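Local coordinates for protein class I SAM-dependent methyltransferase (Silicibacter pomeroyi DSS-3, PDB 3CVO) that is of unknown function but has the Rossmann-like fold of class I methyltransferases and probably transfers a methyl group from S-adenosylmethionine to an unidentified substrate, at residues Glu32-Tyr37 against Pro50-Thr55; Arg105-Tyr110 against Gly130-Gly135; Phe120-Val125 against Arg146-Leu151; Cys136-Ala141 against Glu166-Pro171. One frame throughout, in Å; residues are numbered along the deposited sequence.

Interaction 1: Glu32-Tyr37 against Pro50-Thr55; sequences EVILEY and PGKHVT. With EDO (1,2-ethanediol), chain O.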
# COMPACT_ATOMS: atom_id res chain seq x y z
N GLU A 32 -9.06 -6.41 -27.58
CA GLU A 32 -10.27 -7.22 -27.34
C GLU A 32 -10.85 -6.89 -25.98
O GLU A 32 -12.07 -6.76 -25.81
CB GLU A 32 -10.01 -8.71 -27.37
CG GLU A 32 -11.24 -9.48 -26.90
CD GLU A 32 -11.01 -10.97 -26.68
OE1 GLU A 32 -9.92 -11.37 -26.21
OE2 GLU A 32 -11.96 -11.74 -26.99
N VAL A 33 -9.97 -6.77 -25.00
CA VAL A 33 -10.35 -6.50 -23.61
C VAL A 33 -9.89 -5.11 -23.25
O VAL A 33 -8.73 -4.75 -23.40
CB VAL A 33 -9.83 -7.60 -22.59
CG1 VAL A 33 -10.32 -7.32 -21.14
CG2 VAL A 33 -10.26 -8.99 -23.05
N ILE A 34 -10.86 -4.32 -22.77
CA ILE A 34 -10.63 -2.91 -22.45
C ILE A 34 -10.99 -2.67 -21.00
O ILE A 34 -12.04 -3.04 -20.57
CB ILE A 34 -11.53 -1.95 -23.34
CG1 ILE A 34 -11.15 -2.05 -24.82
CG2 ILE A 34 -11.41 -0.47 -22.83
CD1 ILE A 34 -12.29 -1.68 -25.84
N LEU A 35 -10.08 -2.05 -20.27
CA LEU A 35 -10.35 -1.64 -18.90
C LEU A 35 -10.23 -0.14 -18.84
O LEU A 35 -9.24 0.42 -19.28
CB LEU A 35 -9.33 -2.30 -17.92
CG LEU A 35 -9.20 -1.66 -16.53
CD1 LEU A 35 -10.59 -1.75 -15.83
CD2 LEU A 35 -8.07 -2.27 -15.66
N GLU A 36 -11.27 0.50 -18.30
CA GLU A 36 -11.26 1.93 -18.11
C GLU A 36 -11.39 2.30 -16.66
O GLU A 36 -12.11 1.68 -15.87
CB GLU A 36 -12.42 2.61 -18.87
CG GLU A 36 -12.60 2.28 -20.30
CD GLU A 36 -13.72 3.10 -20.91
OE1 GLU A 36 -14.83 3.12 -20.29
OE2 GLU A 36 -13.50 3.76 -21.97
N TYR A 37 -10.63 3.32 -16.30
CA TYR A 37 -10.90 4.00 -15.04
C TYR A 37 -11.53 5.35 -15.38
O TYR A 37 -10.90 6.16 -16.04
CB TYR A 37 -9.61 4.20 -14.29
CG TYR A 37 -8.91 2.96 -13.79
CD1 TYR A 37 -9.24 2.40 -12.58
CD2 TYR A 37 -7.87 2.38 -14.52
CE1 TYR A 37 -8.55 1.28 -12.07
CE2 TYR A 37 -7.16 1.29 -14.03
CZ TYR A 37 -7.51 0.74 -12.80
OH TYR A 37 -6.82 -0.30 -12.22
N PRO A 50 -17.65 -3.99 -32.22
CA PRO A 50 -18.02 -5.38 -31.94
C PRO A 50 -16.91 -6.19 -31.32
O PRO A 50 -15.74 -5.89 -31.48
CB PRO A 50 -18.39 -5.93 -33.30
CG PRO A 50 -17.59 -5.09 -34.27
CD PRO A 50 -17.56 -3.72 -33.66
N GLY A 51 -17.32 -7.20 -30.58
CA GLY A 51 -16.42 -8.22 -30.06
C GLY A 51 -15.51 -7.76 -28.94
O GLY A 51 -14.44 -8.31 -28.75
N LYS A 52 -15.93 -6.76 -28.18
CA LYS A 52 -15.14 -6.25 -27.04
C LYS A 52 -15.66 -6.66 -25.67
O LYS A 52 -16.85 -6.86 -25.46
CB LYS A 52 -15.09 -4.73 -27.04
CG LYS A 52 -14.73 -4.06 -28.35
CD LYS A 52 -13.39 -4.47 -28.91
CE LYS A 52 -13.09 -3.66 -30.14
NZ LYS A 52 -11.94 -4.20 -30.92
N HIS A 53 -14.74 -6.77 -24.72
CA HIS A 53 -15.10 -6.94 -23.34
C HIS A 53 -14.60 -5.71 -22.59
O HIS A 53 -13.41 -5.46 -22.57
CB HIS A 53 -14.45 -8.20 -22.76
CG HIS A 53 -14.79 -8.43 -21.32
ND1 HIS A 53 -15.79 -9.29 -20.92
CD2 HIS A 53 -14.28 -7.88 -20.18
CE1 HIS A 53 -15.87 -9.28 -19.60
NE2 HIS A 53 -14.97 -8.44 -19.13
N VAL A 54 -15.55 -4.97 -22.02
CA VAL A 54 -15.31 -3.65 -21.45
C VAL A 54 -15.73 -3.58 -20.00
O VAL A 54 -16.80 -4.01 -19.62
CB VAL A 54 -16.04 -2.54 -22.25
CG1 VAL A 54 -15.52 -1.17 -21.80
CG2 VAL A 54 -15.86 -2.78 -23.75
N THR A 55 -14.81 -3.05 -19.19
CA THR A 55 -15.04 -2.82 -17.78
C THR A 55 -14.61 -1.41 -17.47
O THR A 55 -13.54 -0.97 -17.88
CB THR A 55 -14.26 -3.83 -16.84
OG1 THR A 55 -14.50 -5.16 -17.27
CG2 THR A 55 -14.72 -3.68 -15.38
C1 EDO O . -15.35 -8.95 -15.36
O1 EDO O . -14.42 -8.84 -16.45
C2 EDO O . -15.86 -7.57 -14.93
O2 EDO O . -16.23 -6.80 -16.08
O HOH W 1 -12.52 -5.53 -19.06

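Interaction 2: Arg105-Tyr110 against Gly130-Gly135; sequences RSYPDY and GRFRVG. With EDO (1,2-ethanediol), chain G.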
# COMPACT_ATOMS: atom_id res chain seq x y z
N ARG A 105 -10.24 4.42 3.98
CA ARG A 105 -9.75 3.01 4.11
C ARG A 105 -10.16 2.21 2.89
O ARG A 105 -9.57 1.18 2.63
CB ARG A 105 -10.25 2.34 5.39
CG ARG A 105 -9.66 2.94 6.65
CD ARG A 105 -10.36 2.49 7.90
NE ARG A 105 -9.96 3.22 9.09
CZ ARG A 105 -10.55 4.33 9.50
NH1 ARG A 105 -11.55 4.86 8.80
NH2 ARG A 105 -10.11 4.95 10.58
N SER A 106 -11.07 2.75 2.08
CA SER A 106 -11.54 2.08 0.85
C SER A 106 -10.93 2.63 -0.42
O SER A 106 -11.12 2.10 -1.51
CB SER A 106 -13.06 2.16 0.73
OG SER A 106 -13.67 1.48 1.80
N TYR A 107 -10.09 3.64 -0.29
CA TYR A 107 -9.57 4.29 -1.49
C TYR A 107 -8.81 3.34 -2.44
O TYR A 107 -8.94 3.45 -3.67
CB TYR A 107 -8.70 5.51 -1.18
CG TYR A 107 -9.45 6.75 -0.73
CD1 TYR A 107 -10.82 6.84 -0.83
CD2 TYR A 107 -8.76 7.86 -0.26
CE1 TYR A 107 -11.47 7.99 -0.44
CE2 TYR A 107 -9.40 9.01 0.13
CZ TYR A 107 -10.77 9.08 0.03
OH TYR A 107 -11.43 10.26 0.38
N PRO A 108 -7.97 2.43 -1.88
CA PRO A 108 -7.21 1.52 -2.73
C PRO A 108 -8.06 0.62 -3.61
O PRO A 108 -7.60 0.13 -4.63
CB PRO A 108 -6.37 0.74 -1.71
CG PRO A 108 -6.30 1.66 -0.51
CD PRO A 108 -7.66 2.20 -0.45
N ASP A 109 -9.31 0.47 -3.23
CA ASP A 109 -10.23 -0.38 -4.01
C ASP A 109 -10.39 0.16 -5.41
O ASP A 109 -10.64 -0.59 -6.33
CB ASP A 109 -11.63 -0.38 -3.42
CG ASP A 109 -11.75 -1.10 -2.10
OD1 ASP A 109 -10.77 -1.68 -1.60
OD2 ASP A 109 -12.86 -1.05 -1.53
N TYR A 110 -10.30 1.48 -5.55
CA TYR A 110 -10.55 2.13 -6.85
C TYR A 110 -9.48 1.69 -7.87
O TYR A 110 -9.82 1.08 -8.90
CB TYR A 110 -10.68 3.63 -6.73
CG TYR A 110 -11.03 4.34 -7.99
CD1 TYR A 110 -10.04 4.59 -8.96
CD2 TYR A 110 -12.31 4.75 -8.25
CE1 TYR A 110 -10.35 5.23 -10.12
CE2 TYR A 110 -12.60 5.43 -9.38
CZ TYR A 110 -11.63 5.67 -10.33
OH TYR A 110 -11.94 6.36 -11.49
N GLY A 130 -9.95 8.71 -14.74
CA GLY A 130 -10.84 8.94 -13.61
C GLY A 130 -10.10 9.53 -12.43
O GLY A 130 -9.38 10.49 -12.57
N ARG A 131 -10.26 8.89 -11.28
CA ARG A 131 -9.62 9.35 -10.06
C ARG A 131 -8.37 8.51 -9.78
O ARG A 131 -8.12 7.52 -10.45
CB ARG A 131 -10.57 9.23 -8.87
CG ARG A 131 -11.86 10.08 -9.00
CD ARG A 131 -11.56 11.55 -8.81
NE ARG A 131 -11.33 12.18 -10.09
CZ ARG A 131 -10.35 13.03 -10.34
NH1 ARG A 131 -9.48 13.33 -9.39
NH2 ARG A 131 -10.23 13.56 -11.55
N PHE A 132 -7.61 8.91 -8.80
CA PHE A 132 -6.37 8.22 -8.43
C PHE A 132 -5.54 7.88 -9.64
O PHE A 132 -5.03 6.75 -9.72
CB PHE A 132 -6.62 6.93 -7.68
CG PHE A 132 -7.53 7.07 -6.51
CD1 PHE A 132 -7.02 7.41 -5.26
CD2 PHE A 132 -8.88 6.88 -6.65
CE1 PHE A 132 -7.88 7.57 -4.15
CE2 PHE A 132 -9.75 7.03 -5.54
CZ PHE A 132 -9.22 7.37 -4.28
N ARG A 133 -5.35 8.83 -10.54
CA ARG A 133 -4.77 8.49 -11.87
C ARG A 133 -3.39 7.82 -11.77
O ARG A 133 -3.10 6.81 -12.41
CB ARG A 133 -4.71 9.69 -12.80
CG ARG A 133 -6.09 10.12 -13.21
CD ARG A 133 -6.14 11.04 -14.39
NE ARG A 133 -7.52 11.39 -14.62
CZ ARG A 133 -8.00 12.08 -15.65
NH1 ARG A 133 -7.22 12.51 -16.65
NH2 ARG A 133 -9.29 12.31 -15.68
N VAL A 134 -2.50 8.44 -11.00
CA VAL A 134 -1.17 7.81 -10.78
C VAL A 134 -1.29 6.41 -10.18
O VAL A 134 -0.64 5.46 -10.65
CB VAL A 134 -0.19 8.72 -10.00
CG1 VAL A 134 1.12 7.93 -9.68
CG2 VAL A 134 0.08 9.97 -10.81
N GLY A 135 -2.19 6.25 -9.23
CA GLY A 135 -2.40 4.98 -8.56
C GLY A 135 -2.88 3.90 -9.52
O GLY A 135 -2.46 2.76 -9.43
C1 EDO G . -13.55 7.84 9.06
O1 EDO G . -12.85 7.26 10.18
C2 EDO G . -14.79 7.06 8.68
O2 EDO G . -15.59 6.80 9.85

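Interaction 3: Phe120-Val125 against Arg146-Leu151; sequences FRHPDV and RPVTLL. With EDO (1,2-ethanediol), chain H; EDO (1,2-ethanediol), chain J.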
# COMPACT_ATOMS: atom_id res chain seq x y z
N PHE A 120 -12.52 -11.92 -14.08
CA PHE A 120 -11.36 -11.13 -14.56
C PHE A 120 -10.88 -11.59 -15.93
O PHE A 120 -10.68 -12.77 -16.18
CB PHE A 120 -10.18 -11.16 -13.56
CG PHE A 120 -8.93 -10.46 -14.06
CD1 PHE A 120 -8.81 -9.09 -13.97
CD2 PHE A 120 -7.92 -11.18 -14.66
CE1 PHE A 120 -7.67 -8.42 -14.44
CE2 PHE A 120 -6.76 -10.52 -15.13
CZ PHE A 120 -6.64 -9.15 -15.03
N ARG A 121 -10.74 -10.64 -16.83
CA ARG A 121 -10.10 -10.86 -18.11
C ARG A 121 -8.94 -9.88 -18.23
O ARG A 121 -9.10 -8.69 -18.04
CB ARG A 121 -11.09 -10.60 -19.26
CG ARG A 121 -12.41 -11.39 -19.21
CD ARG A 121 -12.42 -12.63 -20.05
NE ARG A 121 -11.94 -12.43 -21.43
CZ ARG A 121 -12.72 -12.15 -22.47
NH1 ARG A 121 -14.03 -12.02 -22.31
NH2 ARG A 121 -12.18 -11.99 -23.68
N HIS A 122 -7.77 -10.39 -18.58
CA HIS A 122 -6.59 -9.55 -18.71
C HIS A 122 -6.80 -8.53 -19.83
O HIS A 122 -7.11 -8.88 -20.97
CB HIS A 122 -5.31 -10.36 -19.02
CG HIS A 122 -4.04 -9.62 -18.77
ND1 HIS A 122 -3.66 -8.50 -19.48
CD2 HIS A 122 -3.02 -9.88 -17.91
CE1 HIS A 122 -2.49 -8.08 -19.04
NE2 HIS A 122 -2.08 -8.90 -18.08
N PRO A 123 -6.59 -7.25 -19.52
CA PRO A 123 -6.80 -6.21 -20.53
C PRO A 123 -5.72 -6.22 -21.56
O PRO A 123 -4.60 -6.72 -21.32
CB PRO A 123 -6.76 -4.90 -19.74
CG PRO A 123 -6.67 -5.24 -18.35
CD PRO A 123 -6.40 -6.71 -18.17
N ASP A 124 -6.09 -5.67 -22.70
CA ASP A 124 -5.16 -5.36 -23.79
C ASP A 124 -4.83 -3.89 -23.78
O ASP A 124 -3.73 -3.50 -24.11
CB ASP A 124 -5.79 -5.73 -25.11
CG ASP A 124 -6.08 -7.22 -25.21
OD1 ASP A 124 -5.16 -7.99 -24.87
OD2 ASP A 124 -7.20 -7.60 -25.60
N VAL A 125 -5.82 -3.09 -23.41
CA VAL A 125 -5.67 -1.63 -23.24
C VAL A 125 -6.29 -1.19 -21.94
O VAL A 125 -7.31 -1.69 -21.51
CB VAL A 125 -6.27 -0.81 -24.45
CG1 VAL A 125 -7.80 -0.92 -24.48
CG2 VAL A 125 -5.86 0.64 -24.36
N ARG A 146 1.16 -9.74 -18.74
CA ARG A 146 1.70 -9.55 -20.10
C ARG A 146 1.56 -8.04 -20.49
O ARG A 146 0.83 -7.29 -19.83
CB ARG A 146 0.95 -10.46 -21.07
CG ARG A 146 -0.53 -10.17 -21.20
CD ARG A 146 -1.16 -11.09 -22.27
NE ARG A 146 -2.62 -10.97 -22.29
CZ ARG A 146 -3.28 -9.98 -22.88
NH1 ARG A 146 -2.64 -9.01 -23.52
NH2 ARG A 146 -4.58 -9.97 -22.83
N PRO A 147 2.30 -7.59 -21.51
CA PRO A 147 2.30 -6.17 -21.86
C PRO A 147 0.93 -5.67 -22.26
O PRO A 147 0.12 -6.40 -22.85
CB PRO A 147 3.25 -6.09 -23.05
CG PRO A 147 4.15 -7.22 -22.85
CD PRO A 147 3.31 -8.33 -22.29
N VAL A 148 0.70 -4.42 -21.89
CA VAL A 148 -0.49 -3.66 -22.32
C VAL A 148 -0.15 -2.26 -22.82
O VAL A 148 0.96 -1.71 -22.60
CB VAL A 148 -1.55 -3.56 -21.21
CG1 VAL A 148 -1.90 -4.94 -20.68
CG2 VAL A 148 -1.11 -2.64 -20.08
N THR A 149 -1.10 -1.70 -23.56
CA THR A 149 -1.13 -0.26 -23.82
C THR A 149 -1.92 0.40 -22.73
O THR A 149 -3.01 -0.03 -22.37
CB THR A 149 -1.77 0.07 -25.18
OG1 THR A 149 -0.98 -0.52 -26.20
CG2 THR A 149 -1.87 1.59 -25.41
N LEU A 150 -1.33 1.45 -22.18
CA LEU A 150 -2.01 2.33 -21.22
C LEU A 150 -2.09 3.72 -21.78
O LEU A 150 -1.13 4.31 -22.25
CB LEU A 150 -1.32 2.30 -19.83
CG LEU A 150 -2.12 3.06 -18.76
CD1 LEU A 150 -2.08 2.32 -17.41
CD2 LEU A 150 -1.69 4.49 -18.58
N LEU A 151 -3.31 4.24 -21.79
CA LEU A 151 -3.57 5.60 -22.24
C LEU A 151 -3.91 6.44 -21.01
O LEU A 151 -4.80 6.10 -20.23
CB LEU A 151 -4.74 5.64 -23.23
CG LEU A 151 -4.68 4.74 -24.47
CD1 LEU A 151 -5.98 4.81 -25.28
CD2 LEU A 151 -3.42 5.06 -25.32
C1 EDO H . -10.24 -6.37 -16.36
O1 EDO H . -10.23 -6.42 -17.80
C2 EDO H . -11.59 -6.71 -15.77
O2 EDO H . -11.95 -8.07 -16.06
C1 EDO J . -7.37 -13.66 -19.89
O1 EDO J . -7.29 -13.56 -18.45
C2 EDO J . -8.77 -14.08 -20.32
O2 EDO J . -9.09 -13.42 -21.56
O HOH W 2 -7.60 -11.00 -22.21

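Interaction 4: Cys136-Ala141 against Glu166-Pro171; sequences CALATA and EFLGAP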
# COMPACT_ATOMS: atom_id res chain seq x y z
N CYS A 136 -3.75 4.28 -10.44
CA CYS A 136 -4.34 3.36 -11.41
C CYS A 136 -3.25 2.93 -12.41
O CYS A 136 -3.18 1.77 -12.85
CB CYS A 136 -5.47 3.99 -12.17
SG CYS A 136 -6.94 4.39 -11.18
N ALA A 137 -2.40 3.87 -12.75
CA ALA A 137 -1.34 3.58 -13.70
C ALA A 137 -0.35 2.56 -13.12
O ALA A 137 0.06 1.57 -13.78
CB ALA A 137 -0.60 4.88 -14.16
N LEU A 138 0.03 2.81 -11.88
CA LEU A 138 0.92 1.88 -11.12
C LEU A 138 0.28 0.54 -10.84
O LEU A 138 0.93 -0.47 -10.97
CB LEU A 138 1.46 2.52 -9.82
CG LEU A 138 2.34 3.77 -10.03
CD1 LEU A 138 2.87 4.19 -8.62
CD2 LEU A 138 3.42 3.59 -11.05
N ALA A 139 -0.99 0.54 -10.48
CA ALA A 139 -1.75 -0.68 -10.26
C ALA A 139 -1.68 -1.58 -11.49
O ALA A 139 -1.41 -2.75 -11.38
CB ALA A 139 -3.19 -0.36 -9.89
N THR A 140 -1.77 -0.96 -12.67
CA THR A 140 -1.74 -1.69 -13.92
C THR A 140 -0.36 -2.29 -14.07
O THR A 140 -0.21 -3.48 -14.31
CB THR A 140 -2.08 -0.78 -15.12
OG1 THR A 140 -3.41 -0.29 -14.93
CG2 THR A 140 -1.96 -1.51 -16.46
N ALA A 141 0.66 -1.45 -13.88
CA ALA A 141 2.06 -1.87 -14.12
C ALA A 141 2.40 -3.05 -13.24
O ALA A 141 3.05 -4.00 -13.65
CB ALA A 141 3.07 -0.73 -13.85
N GLU A 166 8.72 6.02 -14.22
CA GLU A 166 9.69 5.11 -13.58
C GLU A 166 9.30 3.67 -13.86
O GLU A 166 10.15 2.78 -14.08
CB GLU A 166 9.77 5.30 -12.08
CG GLU A 166 10.75 4.30 -11.48
CD GLU A 166 10.96 4.38 -9.98
OE1 GLU A 166 10.30 5.22 -9.31
OE2 GLU A 166 11.80 3.57 -9.48
N PHE A 167 7.99 3.44 -13.86
CA PHE A 167 7.46 2.07 -14.03
C PHE A 167 6.79 1.79 -15.37
O PHE A 167 6.73 0.63 -15.81
CB PHE A 167 6.53 1.73 -12.89
CG PHE A 167 7.23 1.72 -11.56
CD1 PHE A 167 8.14 0.72 -11.25
CD2 PHE A 167 6.99 2.71 -10.64
CE1 PHE A 167 8.83 0.71 -10.05
CE2 PHE A 167 7.62 2.69 -9.41
CZ PHE A 167 8.55 1.68 -9.10
N LEU A 168 6.26 2.82 -16.02
CA LEU A 168 5.52 2.67 -17.27
C LEU A 168 6.39 2.93 -18.49
O LEU A 168 6.05 2.60 -19.64
CB LEU A 168 4.25 3.58 -17.28
CG LEU A 168 3.07 2.89 -16.59
CD1 LEU A 168 3.25 2.78 -15.06
CD2 LEU A 168 1.76 3.67 -16.92
N GLY A 169 7.53 3.53 -18.19
CA GLY A 169 8.46 4.01 -19.18
C GLY A 169 8.07 5.34 -19.83
O GLY A 169 7.19 6.02 -19.37
N ALA A 170 8.75 5.67 -20.92
CA ALA A 170 8.54 6.95 -21.63
C ALA A 170 7.25 6.90 -22.43
O ALA A 170 7.01 5.94 -23.16
CB ALA A 170 9.74 7.28 -22.57
N PRO A 171 6.41 7.94 -22.33
CA PRO A 171 5.21 7.85 -23.16
C PRO A 171 5.38 8.41 -24.54
O PRO A 171 6.26 9.23 -24.77
CB PRO A 171 4.23 8.74 -22.41
CG PRO A 171 5.10 9.84 -21.95
CD PRO A 171 6.38 9.16 -21.50

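Interaction 1: Glu32-Tyr37 against Pro50-Thr55
H53 N donates to E32 O at 2.9 Å, and H53 O takes the N-H of I34 at 2.8 Å; I34 O accepts from T55 N, and T55 O from E36 N at 2.7 Å. These four backbone bonds pair strand 33-37 in parallel with strand 53-55, the two strands of a beta-alpha-beta unit whose crossover is helix 41-47. CA-H...O contacts run between the N-H bonds, V54 CA lying 3.4 Å from I34 O. Apolar contacts are sparse: I34 CD1 lies 4.3 Å from V54 CG2, on the face covered by A46 of helix 41-47. On the other face V33 and H53 lie side by side; V33 CG1, anti to the backbone N (chi1 -177°), comes 4.1 Å from H53 CD2. The water and ethanediol contacts lie there. H53 NE2 donates to O1 of a 1,2-ethanediol, probably from the crystallisation liquor, at 2.8 Å, and one water donates to I34 O while bonding T55 OG1, 2.7 Å away. The pairing therefore rests on main-chain bonds, with I34 and V54 between E36, held by Y28, S42 and T43, and K52, held by A31 O, while H53 and T55 bind small polar molecules.

Interaction 2: Arg105-Tyr110 against Gly130-Gly135
Y110 lies across F132 with the root of its side chain and reaches the main chain of R131 with its tip. Its CB is 3.7 Å from both CD2 and CE2 of F132. From there CG, anti to the backbone N (chi1 -176°), sets the ring along the 130-132 backbone. CG and CD1 stay on F132 CD2, at 3.6 Å and 3.5 Å, the two rings lying obliquely with their planes 44° apart. CE1 rests 3.2 Å from R131 O, while R131 CB sits over one face of the tyrosine ring near its rim. At the end, OH accepts the N-H of R131 at 3.0 Å in an almost straight bond (172°), with G130 CA close beside it. In this Rossmann-like fold the loop that follows strand 125-128 runs through 130-132 into helix 133-143, with F132 at the N-cap position. Y107 completes an aromatic cluster: F132 CZ lies over one face of its ring, 3.6 Å from Y107 CG, and the two planes are oblique. Y107 OH bonds D101, and its side chain also packs on W104 of the second subunit. R131 leads away to a salt bridge with the C-terminal carboxylate of P202. R133 NE, 2.9 Å from G130 O, donates to it with the carbonyl oxygen in the guanidinium plane.

Interaction 3: Phe120-Val125 against Arg146-Leu151
V125 and T149 form the parallel bridge that opens the pairing of strands 125-128 and 148-152 in the central sheet of the Rossmann-like fold. T149 N donates to D124 O at 3.2 Å, and V125 CA lies as close to T149 O. Just before the strands, D124 and R146 form a salt bridge in which both terminal nitrogens grip one oxygen: NH1 meets OD1 nearly along its C-O axis at 3.0 Å, and NH2 comes from above the carboxylate plane at 2.9 Å. D124 OD2 turns the other way, to the backbone N of E32 and V33, so one carboxylate joins R146 to the start of strand 33-37. The R146 chain, extended from CG to NE, slides past H122 in the opposite direction. Its CG lies over one face of the imidazole, a CH-pi contact, while H122 ND1 sits above the centre of the guanidinium, with the two planes 30° apart. That ring is fixed at two points: ND1 donates in the ring plane to a lone pair of P123 O at 2.7 Å, and NE2 bonds T145 N. V148 CG1 lies at the imidazole edge, in its plane, 3.6 Å from H122 CE1 and 3.3 Å from P123 O.

Interaction 4: Cys136-Ala141 against Glu166-Pro171
The ring of F167 meets helix 133-143 through L138, whose CD2 methyl approaches F167 CD2 obliquely at 3.7 Å. One ring face is covered by E166 CG from its own segment, lying over the ring centre, and F142 makes an edge-to-face pair with the same phenylalanine. With CG anti to the carbonyl carbon (chi1 -62°), L138 sends its CD2 methyl to F167. Next along the short helix, L168 points its two methyls at the helix face made by A137, L138 and A141. CD1 is 3.7 Å from A141 CB, 3.6 Å from A137 O and 4.1 Å from L138 CD2; CD2 takes A137 CB at 3.8 Å. The small alanines let the leucine come right up to the helix backbone. G169, with positive phi, then turns the chain out of helix 165-168. T140 lies elsewhere on helix 133-143, against V148 and L150 of the sheet. Its buried hydroxyl is satisfied by C136 O at 2.9 Å, and that carbonyl also receives T140 N from the opposite face of its plane. L168 itself rests on L150 and F180, so its side chain is held between sheet and helix. Such apolar packing of two helices over the same face of a central beta sheet is characteristic of the layered alpha/beta/alpha sandwich of Rossmann-like methyltransferases.

Interactions 1 and 3 build the same sheet and are partly buried; interactions 2 and 4 are buried contacts that share helix 133-143. Strand 33-37 lies between strands 53-58 and 125-128, so interactions 1 and 3 are neighbours in the sheet. Main-chain bonds dominate interaction 1, while interaction 3, at the start of its strands, adds a salt bridge and an imidazole. Interaction 2 is aromatic with one hydroxyl bond, and touches the second subunit; interaction 4 is held by apolar packing. C136 joins the helix contacts to the sheet, its SG touching Y37, Y110 and R131 O, and L150 packs against A137, T140 and L168.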